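Molybdopterin biosynthesis moeA protein (Pyrococcus horikoshii, PDB 1WU2) probably takes part in molybdenum cofactor biosynthesis, where MoeA proteins are thought to insert molybdate into the dithiolene of molybdopterin. Local coordinates at residues A[38-43]-A[177-182]; A[56-61]-A[114-119]; A[60-65]-A[108-113]; A[331-336]-A[354-359]. All coordinates share one frame; numbering follows the deposited sequence.

Interaction 1. Residues A[38-43]-A[177-182]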
loop_
_atom_site.group_PDB
_atom_site.type_symbol
_atom_site.label_atom_id
_atom_site.label_comp_id
_atom_site.label_asym_id
_atom_site.label_seq_id
_atom_site.Cartn_x
_atom_site.Cartn_y
_atom_site.Cartn_z
ATOM N N ARG A 38 9.652 4.868 3.951
ATOM C CA ARG A 38 11.073 4.872 3.625
ATOM C C ARG A 38 11.689 3.487 3.776
ATOM O O ARG A 38 11.144 2.621 4.456
ATOM C CB ARG A 38 11.813 5.873 4.509
ATOM C CG ARG A 38 11.510 7.312 4.152
ATOM C CD ARG A 38 12.256 7.792 2.916
ATOM N NE ARG A 38 12.565 9.216 3.005
ATOM C CZ ARG A 38 13.685 9.788 2.581
ATOM N NH1 ARG A 38 14.653 9.076 2.016
ATOM N NH2 ARG A 38 13.832 11.099 2.723
ATOM N N VAL A 39 12.839 3.299 3.142
ATOM C CA VAL A 39 13.507 2.004 3.091
ATOM C C VAL A 39 14.772 2.025 3.935
ATOM O O VAL A 39 15.668 2.821 3.682
ATOM C CB VAL A 39 13.881 1.633 1.646
ATOM C CG1 VAL A 39 14.453 0.211 1.580
ATOM C CG2 VAL A 39 12.670 1.781 0.736
ATOM N N LEU A 40 14.839 1.136 4.922
ATOM C CA LEU A 40 15.996 1.037 5.808
ATOM C C LEU A 40 17.283 0.725 5.050
ATOM O O LEU A 40 17.328 -0.210 4.249
ATOM C CB LEU A 40 15.768 -0.046 6.866
ATOM C CG LEU A 40 14.948 0.339 8.096
ATOM C CD1 LEU A 40 14.846 -0.864 9.020
ATOM C CD2 LEU A 40 15.575 1.523 8.825
ATOM N N ALA A 41 18.324 1.508 5.327
ATOM C CA ALA A 41 19.632 1.335 4.699
ATOM C C ALA A 41 20.388 0.133 5.255
ATOM O O ALA A 41 21.241 -0.435 4.571
ATOM C CB ALA A 41 20.467 2.589 4.880
ATOM N N GLU A 42 20.084 -0.238 6.496
ATOM C CA GLU A 42 20.790 -1.322 7.179
ATOM C C GLU A 42 19.918 -2.016 8.226
ATOM O O GLU A 42 18.828 -1.548 8.556
ATOM C CB GLU A 42 22.056 -0.772 7.852
ATOM C CG GLU A 42 21.791 0.326 8.880
ATOM C CD GLU A 42 23.065 0.927 9.457
ATOM O OE1 GLU A 42 24.004 0.157 9.775
ATOM O OE2 GLU A 42 23.124 2.171 9.603
ATOM N N ASP A 43 20.413 -3.139 8.739
ATOM C CA ASP A 43 19.817 -3.795 9.900
ATOM C C ASP A 43 19.831 -2.838 11.095
ATOM O O ASP A 43 20.789 -2.085 11.288
ATOM C CB ASP A 43 20.603 -5.061 10.273
ATOM C CG ASP A 43 20.391 -6.216 9.295
ATOM O OD1 ASP A 43 19.425 -6.208 8.500
ATOM O OD2 ASP A 43 21.155 -7.197 9.265
ATOM N N VAL A 177 16.408 7.687 11.930
ATOM C CA VAL A 177 16.744 6.361 11.410
ATOM C C VAL A 177 17.395 6.431 10.017
ATOM O O VAL A 177 16.919 7.156 9.143
ATOM C CB VAL A 177 15.483 5.449 11.376
ATOM C CG1 VAL A 177 14.471 5.899 10.313
ATOM C CG2 VAL A 177 15.869 3.993 11.170
ATOM N N PRO A 178 18.485 5.689 9.809
ATOM C CA PRO A 178 19.141 5.661 8.496
ATOM C C PRO A 178 18.312 4.942 7.427
ATOM O O PRO A 178 17.948 3.783 7.604
ATOM C CB PRO A 178 20.450 4.908 8.768
ATOM C CG PRO A 178 20.199 4.107 9.994
ATOM C CD PRO A 178 19.191 4.852 10.798
ATOM N N VAL A 179 18.021 5.649 6.337
ATOM C CA VAL A 179 17.293 5.101 5.196
ATOM C C VAL A 179 18.011 5.449 3.893
ATOM O O VAL A 179 18.825 6.369 3.849
ATOM C CB VAL A 179 15.837 5.631 5.139
ATOM C CG1 VAL A 179 15.040 5.137 6.334
ATOM C CG2 VAL A 179 15.797 7.160 5.056
ATOM N N LYS A 180 17.708 4.713 2.830
ATOM C CA LYS A 180 18.286 4.992 1.521
ATOM C C LYS A 180 17.781 6.334 0.991
ATOM O O LYS A 180 16.625 6.707 1.207
ATOM C CB LYS A 180 17.929 3.889 0.519
ATOM C CG LYS A 180 18.477 2.513 0.864
ATOM C CD LYS A 180 19.933 2.363 0.470
ATOM C CE LYS A 180 20.333 0.901 0.387
ATOM N NZ LYS A 180 21.770 0.737 0.042
ATOM N N VAL A 181 18.668 7.053 0.309
ATOM C CA VAL A 181 18.294 8.248 -0.433
ATOM C C VAL A 181 17.403 7.809 -1.588
ATOM O O VAL A 181 17.679 6.800 -2.239
ATOM C CB VAL A 181 19.540 8.996 -0.973
ATOM C CG1 VAL A 181 19.155 10.053 -2.006
ATOM C CG2 VAL A 181 20.311 9.634 0.178
ATOM N N LYS A 182 16.326 8.556 -1.812
ATOM C CA LYS A 182 15.386 8.271 -2.888
ATOM C C LYS A 182 16.085 8.455 -4.227
ATOM O O LYS A 182 16.651 9.521 -4.475
ATOM C CB LYS A 182 14.190 9.216 -2.825
ATOM C CG LYS A 182 13.370 9.110 -1.559
ATOM C CD LYS A 182 12.049 9.845 -1.714
ATOM C CE LYS A 182 11.223 9.790 -0.445
ATOM N NZ LYS A 182 9.880 10.391 -0.661
HETATM O O HOH W 1 14.148 5.633 1.466
HETATM O O HOH W 2 22.617 0.875 2.627
#
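Val177 meets Leu40 through a single pair of methyls, Val177 CG2 and Leu40 CD2, which lie 3.4 Å apart, tighter than usual for carbons. Pro178 follows: its carbonyl O accepts the almost straight bond of Ala41 N (3.2 Å, 176°), and its ring is brushed by the carboxylate of Glu42. A proline is tolerated here because its carbonyl O, not an N-H, makes the bond to Ala41. Val179, paired with Leu40 in a lone beta bridge, sets CB against Val39 O. Its CG2, lodged between its own backbone N and carbonyl carbon (chi1 -65° for CG1), comes within 3.8 Å of Arg38 NH1, oblique to the guanidinium. Lys180 N then donates to Val39 O (2.9 Å). One water joins Lys180 O to Val39 N, while a second joins Lys180 NZ to Ala41 O, although the ammonium's main partner is Glu23. Lys182 lays CE over one face of the Arg38 guanidinium, 3.7 Å from Arg38 NE; its aliphatic part packs there, while the like-charged Lys182 NZ stands 4.7 Å from Arg38 NE. Arg38 itself is salt-bridged to Glu28. Strand 176-180 pairs on its other edge with strand 27-31, and Val39 and Lys180 both rest on Val319 of helix 300-319.

Interaction 2. Residues A[56-61]-A[114-119]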
loop_
_atom_site.group_PDB
_atom_site.type_symbol
_atom_site.label_atom_id
_atom_site.label_comp_id
_atom_site.label_asym_id
_atom_site.label_seq_id
_atom_site.Cartn_x
_atom_site.Cartn_y
_atom_site.Cartn_z
ATOM N N ALA A 56 7.417 -10.054 37.064
ATOM C CA ALA A 56 6.215 -10.810 37.380
ATOM C C ALA A 56 5.120 -10.357 36.414
ATOM O O ALA A 56 4.866 -9.167 36.283
ATOM C CB ALA A 56 5.797 -10.562 38.816
ATOM N N ALA A 57 4.491 -11.309 35.733
ATOM C CA ALA A 57 3.408 -11.018 34.791
ATOM C C ALA A 57 2.059 -10.923 35.500
ATOM O O ALA A 57 1.052 -10.586 34.883
ATOM C CB ALA A 57 3.353 -12.091 33.710
ATOM N N VAL A 58 2.052 -11.224 36.796
ATOM C CA VAL A 58 0.834 -11.250 37.592
ATOM C C VAL A 58 1.138 -10.905 39.058
ATOM O O VAL A 58 2.272 -11.061 39.518
ATOM C CB VAL A 58 0.169 -12.653 37.486
ATOM C CG1 VAL A 58 0.904 -13.689 38.345
ATOM C CG2 VAL A 58 -1.300 -12.589 37.844
ATOM N N ASP A 59 0.129 -10.426 39.782
ATOM C CA ASP A 59 0.240 -10.242 41.228
ATOM C C ASP A 59 0.226 -11.624 41.853
ATOM O O ASP A 59 -0.765 -12.341 41.727
ATOM C CB ASP A 59 -0.930 -9.427 41.794
ATOM C CG ASP A 59 -1.105 -8.087 41.108
ATOM O OD1 ASP A 59 -2.067 -7.370 41.448
ATOM O OD2 ASP A 59 -0.344 -7.667 40.215
ATOM N N GLY A 60 1.317 -12.011 42.508
ATOM C CA GLY A 60 1.404 -13.341 43.083
ATOM C C GLY A 60 2.525 -13.542 44.083
ATOM O O GLY A 60 2.883 -12.620 44.800
ATOM N N TYR A 61 3.055 -14.763 44.131
ATOM C CA TYR A 61 4.149 -15.119 45.028
ATOM C C TYR A 61 5.294 -15.741 44.231
ATOM O O TYR A 61 5.107 -16.745 43.547
ATOM C CB TYR A 61 3.661 -16.105 46.090
ATOM C CG TYR A 61 2.608 -15.531 47.008
ATOM C CD1 TYR A 61 2.964 -14.772 48.119
ATOM C CD2 TYR A 61 1.255 -15.739 46.761
ATOM C CE1 TYR A 61 1.999 -14.236 48.961
ATOM C CE2 TYR A 61 0.284 -15.210 47.595
ATOM C CZ TYR A 61 0.662 -14.459 48.695
ATOM O OH TYR A 61 -0.299 -13.931 49.525
ATOM N N ASN A 114 12.276 -18.621 40.423
ATOM C CA ASN A 114 12.191 -18.878 38.987
ATOM C C ASN A 114 10.747 -19.033 38.492
ATOM O O ASN A 114 10.524 -19.439 37.354
ATOM C CB ASN A 114 13.047 -20.097 38.598
ATOM C CG ASN A 114 12.523 -21.405 39.174
ATOM O OD1 ASN A 114 11.648 -21.412 40.031
ATOM N ND2 ASN A 114 13.069 -22.521 38.702
ATOM N N ALA A 115 9.778 -18.688 39.339
ATOM C CA ALA A 115 8.363 -18.735 38.965
ATOM C C ALA A 115 7.498 -17.843 39.855
ATOM O O ALA A 115 7.915 -17.434 40.935
ATOM C CB ALA A 115 7.855 -20.170 39.010
ATOM N N VAL A 116 6.292 -17.542 39.380
ATOM C CA VAL A 116 5.307 -16.784 40.147
ATOM C C VAL A 116 3.928 -17.441 40.022
ATOM O O VAL A 116 3.484 -17.774 38.925
ATOM C CB VAL A 116 5.226 -15.306 39.691
ATOM C CG1 VAL A 116 4.222 -14.531 40.543
ATOM C CG2 VAL A 116 6.599 -14.638 39.763
ATOM N N ILE A 117 3.268 -17.624 41.163
ATOM C CA ILE A 117 1.930 -18.213 41.223
ATOM C C ILE A 117 0.912 -17.116 41.507
ATOM O O ILE A 117 1.123 -16.278 42.376
ATOM C CB ILE A 117 1.853 -19.339 42.304
ATOM C CG1 ILE A 117 0.455 -19.975 42.340
ATOM C CG2 ILE A 117 2.215 -18.814 43.709
ATOM C CD1 ILE A 117 0.319 -21.221 41.507
HETATM N N MSE A 118 -0.193 -17.132 40.766
HETATM C CA MSE A 118 -1.264 -16.155 40.947
HETATM C C MSE A 118 -1.788 -16.179 42.380
HETATM O O MSE A 118 -1.898 -17.242 42.993
HETATM C CB MSE A 118 -2.414 -16.449 39.989
HETATM C CG MSE A 118 -2.049 -16.326 38.527
HETATM SE SE MSE A 118 -3.613 -16.510 37.410
HETATM C CE MSE A 118 -4.369 -14.743 37.671
ATOM N N GLN A 119 -2.097 -14.993 42.900
ATOM C CA GLN A 119 -2.608 -14.820 44.263
ATOM C C GLN A 119 -3.798 -15.725 44.559
ATOM O O GLN A 119 -3.855 -16.395 45.590
ATOM C CB GLN A 119 -3.065 -13.370 44.461
ATOM C CG GLN A 119 -2.220 -12.560 45.419
ATOM C CD GLN A 119 -2.435 -11.066 45.252
ATOM O OE1 GLN A 119 -1.522 -10.279 45.478
ATOM N NE2 GLN A 119 -3.641 -10.676 44.852
#
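Three backbone hydrogen bonds tie Asp59 and Tyr61 to Ile117 and Gln119. Tyr61 and Ile117 exchange two of them, Tyr61 N to Ile117 O at 3.0 Å and Ile117 N to Tyr61 O at 3.1 Å, while Gln119 N reaches Asp59 O at 3.2 Å. Weaker CA-H...O contacts supplement these: Gly60 CA stands 3.0 Å from Ile117 O, and Val116 CA faces Tyr61 O. Gly60 suits this close passage, since a CB would collide with Ile117 O. The pairing is antiparallel, with Tyr61 and Ile117 the hydrogen-bonded pair and Gly60 and Met118 the non-hydrogen-bonded one, and it places 115-118 at the margin of a mixed sheet; just beyond, Asn114 and Ala115 both face Ile63 in a classic beta bulge. Apolar contacts cover the Val116 side. Val58 CG2, anti to the backbone N (chi1 76° for CG1), touches CE of selenomethionine Met118 at 3.8 Å, the two side chains crossing at about a right angle. Val58 and Val116 slide past each other in opposite directions, CG1 against CG1, and the small methyl of Ala56 meets Val116 CG2 at 4.3 Å. On the other face, Tyr61 CB touches Ile117 CG2 at 3.9 Å. Among the polar ends, Gln119 OE1 bonds Lys102 and Asp59 OD2 bonds Thr105.

Interaction 3. Residues A[60-65]-A[108-113]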
loop_
_atom_site.group_PDB
_atom_site.type_symbol
_atom_site.label_atom_id
_atom_site.label_comp_id
_atom_site.label_asym_id
_atom_site.label_seq_id
_atom_site.Cartn_x
_atom_site.Cartn_y
_atom_site.Cartn_z
ATOM N N GLY A 60 1.317 -12.011 42.508
ATOM C CA GLY A 60 1.404 -13.341 43.083
ATOM C C GLY A 60 2.525 -13.542 44.083
ATOM O O GLY A 60 2.883 -12.620 44.800
ATOM N N TYR A 61 3.055 -14.763 44.131
ATOM C CA TYR A 61 4.149 -15.119 45.028
ATOM C C TYR A 61 5.294 -15.741 44.231
ATOM O O TYR A 61 5.107 -16.745 43.547
ATOM C CB TYR A 61 3.661 -16.105 46.090
ATOM C CG TYR A 61 2.608 -15.531 47.008
ATOM C CD1 TYR A 61 2.964 -14.772 48.119
ATOM C CD2 TYR A 61 1.255 -15.739 46.761
ATOM C CE1 TYR A 61 1.999 -14.236 48.961
ATOM C CE2 TYR A 61 0.284 -15.210 47.595
ATOM C CZ TYR A 61 0.662 -14.459 48.695
ATOM O OH TYR A 61 -0.299 -13.931 49.525
ATOM N N ALA A 62 6.476 -15.138 44.321
ATOM C CA ALA A 62 7.664 -15.662 43.663
ATOM C C ALA A 62 8.186 -16.882 44.423
ATOM O O ALA A 62 8.670 -16.762 45.545
ATOM C CB ALA A 62 8.733 -14.582 43.575
ATOM N N ILE A 63 8.070 -18.055 43.806
ATOM C CA ILE A 63 8.451 -19.316 44.436
ATOM C C ILE A 63 9.516 -20.031 43.617
ATOM O O ILE A 63 9.996 -19.509 42.611
ATOM C CB ILE A 63 7.207 -20.227 44.591
ATOM C CG1 ILE A 63 6.618 -20.587 43.221
ATOM C CG2 ILE A 63 6.155 -19.541 45.456
ATOM C CD1 ILE A 63 5.691 -21.783 43.250
ATOM N N ARG A 64 9.884 -21.226 44.069
ATOM C CA ARG A 64 10.671 -22.149 43.267
ATOM C C ARG A 64 9.689 -23.108 42.615
ATOM O O ARG A 64 8.876 -23.723 43.303
ATOM C CB ARG A 64 11.650 -22.939 44.137
ATOM C CG ARG A 64 12.442 -22.106 45.133
ATOM C CD ARG A 64 13.664 -21.459 44.532
ATOM N NE ARG A 64 14.724 -22.440 44.290
ATOM C CZ ARG A 64 15.854 -22.544 44.993
ATOM N NH1 ARG A 64 16.115 -21.723 46.007
ATOM N NH2 ARG A 64 16.738 -23.482 44.675
ATOM N N ALA A 65 9.746 -23.215 41.291
ATOM C CA ALA A 65 8.935 -24.183 40.559
ATOM C C ALA A 65 9.228 -25.600 41.048
ATOM O O ALA A 65 8.323 -26.421 41.168
ATOM C CB ALA A 65 9.207 -24.072 39.061
ATOM N N ARG A 108 10.447 -6.900 39.789
ATOM C CA ARG A 108 11.564 -7.748 39.405
ATOM C C ARG A 108 11.526 -9.037 40.212
ATOM O O ARG A 108 11.336 -9.004 41.424
ATOM C CB ARG A 108 12.891 -7.026 39.646
ATOM C CG ARG A 108 14.100 -7.752 39.077
ATOM C CD ARG A 108 15.370 -7.494 39.848
ATOM N NE ARG A 108 15.937 -6.191 39.519
ATOM C CZ ARG A 108 16.738 -5.481 40.308
ATOM N NH1 ARG A 108 17.104 -5.931 41.504
ATOM N NH2 ARG A 108 17.185 -4.304 39.882
ATOM N N ILE A 109 11.696 -10.166 39.534
ATOM C CA ILE A 109 11.687 -11.461 40.200
ATOM C C ILE A 109 12.852 -11.488 41.188
ATOM O O ILE A 109 13.996 -11.261 40.796
ATOM C CB ILE A 109 11.808 -12.624 39.180
ATOM C CG1 ILE A 109 10.652 -12.602 38.166
ATOM C CG2 ILE A 109 11.849 -13.966 39.897
ATOM C CD1 ILE A 109 9.267 -12.528 38.774
ATOM N N PRO A 110 12.568 -11.725 42.468
ATOM C CA PRO A 110 13.629 -11.798 43.476
ATOM C C PRO A 110 14.688 -12.836 43.136
ATOM O O PRO A 110 14.394 -13.817 42.453
ATOM C CB PRO A 110 12.883 -12.211 44.748
ATOM C CG PRO A 110 11.484 -11.789 44.532
ATOM C CD PRO A 110 11.234 -11.920 43.065
ATOM N N LYS A 111 15.916 -12.598 43.588
ATOM C CA LYS A 111 16.953 -13.623 43.578
ATOM C C LYS A 111 16.388 -14.888 44.229
ATOM O O LYS A 111 15.678 -14.809 45.235
ATOM C CB LYS A 111 18.186 -13.141 44.348
ATOM C CG LYS A 111 19.513 -13.684 43.843
ATOM C CD LYS A 111 20.676 -13.007 44.565
ATOM C CE LYS A 111 22.005 -13.239 43.862
ATOM N NZ LYS A 111 23.160 -12.996 44.775
ATOM N N GLY A 112 16.681 -16.042 43.634
ATOM C CA GLY A 112 16.206 -17.318 44.133
ATOM C C GLY A 112 14.981 -17.845 43.405
ATOM O O GLY A 112 14.877 -19.047 43.169
ATOM N N ALA A 113 14.052 -16.955 43.055
ATOM C CA ALA A 113 12.795 -17.361 42.425
ATOM C C ALA A 113 12.942 -17.581 40.922
ATOM O O ALA A 113 13.644 -16.836 40.238
ATOM C CB ALA A 113 11.710 -16.333 42.695
#
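Ala62 CB touches both Ala113 CB at 3.6 Å and Pro110 CD at 3.7 Å, so a small methyl is matched to a methyl and the CD methylene of the proline ring. Beside this apolar patch, Ala113 CA-H points toward Ile63 O in a 3.5 Å contact. The third touch is made by Arg64, whose CD lies 3.0 Å from Gly112 O while its guanidinium stands oblique to that carbonyl. Bends at chi2 (-83°) and chi3 (-74°) bring CD up to Gly112 O. Behind these contacts lies the type II beta turn from Pro110 to Ala113, closed by Ala113 N bonding Pro110 O at 3.2 Å. Lys111 and Gly112 are its central residues, and Gly112 takes the positive phi (99°) typical of such a turn, which would jam a CB against the preceding carbonyl O. Farther out, Pro110 packs on Ile101 of strand 99-103, and Arg64 NH1 bonds Val95 O. With an alanine in place of Arg64, Val95 O would probably lose this donor and Gly112 O the aliphatic arm lying against it. No direct hydrogen bond links the two segments; the apolar contacts of Ala62 carry the packing, and the positive charge of Arg64 may add a weak attraction for Gly112 O.

Interaction 4. Residues A[331-336]-A[354-359]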
loop_
_atom_site.group_PDB
_atom_site.type_symbol
_atom_site.label_atom_id
_atom_site.label_comp_id
_atom_site.label_asym_id
_atom_site.label_seq_id
_atom_site.Cartn_x
_atom_site.Cartn_y
_atom_site.Cartn_z
ATOM N N ILE A 331 -9.792 -16.817 -8.050
ATOM C CA ILE A 331 -10.505 -17.578 -9.068
ATOM C C ILE A 331 -10.878 -16.629 -10.197
ATOM O O ILE A 331 -11.437 -15.564 -9.962
ATOM C CB ILE A 331 -11.765 -18.243 -8.472
ATOM C CG1 ILE A 331 -11.372 -19.210 -7.350
ATOM C CG2 ILE A 331 -12.560 -18.978 -9.560
ATOM C CD1 ILE A 331 -11.703 -18.703 -5.960
ATOM N N LEU A 332 -10.581 -17.036 -11.426
ATOM C CA LEU A 332 -10.745 -16.173 -12.587
ATOM C C LEU A 332 -12.197 -16.182 -13.070
ATOM O O LEU A 332 -12.769 -17.242 -13.294
ATOM C CB LEU A 332 -9.805 -16.637 -13.700
ATOM C CG LEU A 332 -9.470 -15.666 -14.830
ATOM C CD1 LEU A 332 -8.809 -14.404 -14.312
ATOM C CD2 LEU A 332 -8.569 -16.375 -15.834
ATOM N N GLN A 333 -12.780 -14.996 -13.231
ATOM C CA GLN A 333 -14.186 -14.862 -13.613
ATOM C C GLN A 333 -14.434 -15.156 -15.091
ATOM O O GLN A 333 -15.466 -15.726 -15.442
ATOM C CB GLN A 333 -14.702 -13.454 -13.291
ATOM C CG GLN A 333 -16.224 -13.322 -13.374
ATOM C CD GLN A 333 -16.723 -11.943 -12.976
ATOM O OE1 GLN A 333 -16.328 -11.408 -11.942
ATOM N NE2 GLN A 333 -17.595 -11.370 -13.797
ATOM N N ASP A 334 -13.498 -14.745 -15.945
ATOM C CA ASP A 334 -13.674 -14.819 -17.396
ATOM C C ASP A 334 -12.497 -15.505 -18.080
ATOM O O ASP A 334 -11.417 -15.621 -17.507
ATOM C CB ASP A 334 -13.840 -13.411 -17.982
ATOM C CG ASP A 334 -14.743 -12.524 -17.137
ATOM O OD1 ASP A 334 -15.949 -12.834 -17.020
ATOM O OD2 ASP A 334 -14.332 -11.498 -16.553
ATOM N N ASP A 335 -12.718 -15.948 -19.313
ATOM C CA ASP A 335 -11.655 -16.517 -20.136
ATOM C C ASP A 335 -10.738 -15.393 -20.616
ATOM O O ASP A 335 -11.213 -14.317 -20.986
ATOM C CB ASP A 335 -12.232 -17.246 -21.359
ATOM C CG ASP A 335 -13.172 -18.387 -20.988
ATOM O OD1 ASP A 335 -14.177 -18.590 -21.703
ATOM O OD2 ASP A 335 -12.993 -19.132 -20.009
ATOM N N ILE A 336 -9.431 -15.644 -20.596
ATOM C CA ILE A 336 -8.447 -14.739 -21.186
ATOM C C ILE A 336 -7.689 -15.473 -22.288
ATOM O O ILE A 336 -6.690 -16.134 -22.007
ATOM C CB ILE A 336 -7.434 -14.216 -20.130
ATOM C CG1 ILE A 336 -8.144 -13.754 -18.861
ATOM C CG2 ILE A 336 -6.616 -13.056 -20.715
ATOM C CD1 ILE A 336 -7.210 -13.533 -17.689
ATOM N N ILE A 354 -12.077 -13.096 -6.221
ATOM C CA ILE A 354 -12.403 -13.296 -7.635
ATOM C C ILE A 354 -11.737 -12.222 -8.500
ATOM O O ILE A 354 -11.889 -11.033 -8.245
ATOM C CB ILE A 354 -13.945 -13.295 -7.835
ATOM C CG1 ILE A 354 -14.555 -14.604 -7.320
ATOM C CG2 ILE A 354 -14.320 -13.103 -9.310
ATOM C CD1 ILE A 354 -15.932 -14.445 -6.717
ATOM N N ALA A 355 -10.999 -12.662 -9.518
ATOM C CA ALA A 355 -10.354 -11.775 -10.486
ATOM C C ALA A 355 -11.241 -11.551 -11.717
ATOM O O ALA A 355 -11.358 -12.427 -12.573
ATOM C CB ALA A 355 -9.008 -12.357 -10.909
ATOM N N ARG A 356 -11.857 -10.374 -11.793
ATOM C CA ARG A 356 -12.692 -9.983 -12.927
ATOM C C ARG A 356 -11.845 -9.228 -13.947
ATOM O O ARG A 356 -11.280 -8.186 -13.636
ATOM C CB ARG A 356 -13.846 -9.094 -12.449
ATOM C CG ARG A 356 -14.783 -8.616 -13.558
ATOM C CD ARG A 356 -16.080 -7.988 -13.054
ATOM N NE ARG A 356 -15.850 -6.792 -12.238
ATOM C CZ ARG A 356 -15.503 -5.590 -12.709
ATOM N NH1 ARG A 356 -15.335 -5.382 -14.011
ATOM N NH2 ARG A 356 -15.324 -4.578 -11.864
ATOM N N VAL A 357 -11.768 -9.749 -15.165
ATOM C CA VAL A 357 -10.924 -9.159 -16.199
ATOM C C VAL A 357 -11.570 -7.911 -16.807
ATOM O O VAL A 357 -12.703 -7.959 -17.290
ATOM C CB VAL A 357 -10.621 -10.180 -17.321
ATOM C CG1 VAL A 357 -9.829 -9.537 -18.458
ATOM C CG2 VAL A 357 -9.855 -11.368 -16.760
ATOM N N ILE A 358 -10.843 -6.798 -16.765
ATOM C CA ILE A 358 -11.223 -5.595 -17.496
ATOM C C ILE A 358 -10.590 -5.658 -18.878
ATOM O O ILE A 358 -9.364 -5.637 -19.009
ATOM C CB ILE A 358 -10.758 -4.324 -16.754
ATOM C CG1 ILE A 358 -11.379 -4.269 -15.359
ATOM C CG2 ILE A 358 -11.139 -3.063 -17.533
ATOM C CD1 ILE A 358 -10.414 -4.588 -14.279
ATOM N N LYS A 359 -11.432 -5.747 -19.903
ATOM C CA LYS A 359 -10.972 -5.694 -21.290
ATOM C C LYS A 359 -11.285 -4.325 -21.874
ATOM O O LYS A 359 -12.397 -3.817 -21.727
ATOM C CB LYS A 359 -11.601 -6.795 -22.165
ATOM C CG LYS A 359 -12.992 -7.281 -21.762
ATOM C CD LYS A 359 -12.900 -8.480 -20.822
ATOM C CE LYS A 359 -14.196 -8.710 -20.063
ATOM N NZ LYS A 359 -14.109 -9.898 -19.163
#
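Asp334 reaches over to Val357 and Lys359, and its side chain can be followed outward. CB lies 3.7 Å from Lys359 NZ. With CG anti to the carbonyl carbon (chi1 -42°), the carboxylate is brought up to the neighbouring strand, and CG comes closer to the same nitrogen. OD1 stays more distant, whereas OD2 does the binding: it forms a salt bridge to Lys359 NZ at 3.1 Å and takes a weak hydrogen bond from Val357 N at 3.4 Å. Lys359 NZ also donates to Val357 O, so the ammonium is held by a carboxylate and a carbonyl together. Were Asp334 an asparagine, the ammonium would probably lose its anionic mate, and the weak acceptor for Val357 N could be turned away.

Upstream, the segments run as parallel strands of the C-terminal sheet. Ala355 N donates to Ile331 O and Gln333 N to Ala355 O, both at 3.0 Å. Small Ala355 lets Leu332 CD1 lie near its CB and also near Val357 CG2. Val357 CG2 then meets Ile336 CD1 at 3.5 Å, branched residues filling the buried side. On the more exposed side, Gln333 and Arg356 lie side by side, their amide and guanidinium planes 54° apart, with Gln333 OE1 3.4 Å from Arg356 CB. Where regular pairing stops after Gln333, the acid thus takes over as acceptor for Val357 N, and its charge is probably balanced by the lysine.

How the interactions relate
Along the chain, interaction 1 closes a long loop inside which interactions 2 and 3 are nested, and interaction 4 follows later. Interactions 2 and 3 are neighbours, their centres about 8 Å apart; they share Gly60 and Tyr61 on strand 60-63, and together they fix the turn and the edge strand 115-118 that follows it to one mixed sheet. Interaction 1 lies about 42 Å from interaction 2, centre to centre, where a chain that travels out to that sheet returns beside strand 27-31. Interaction 4 belongs to a separate sheet in the C-terminal region, with centres about 57 Å from interaction 2. The contacts thus secure separate parts of an elongated, multidomain molecule.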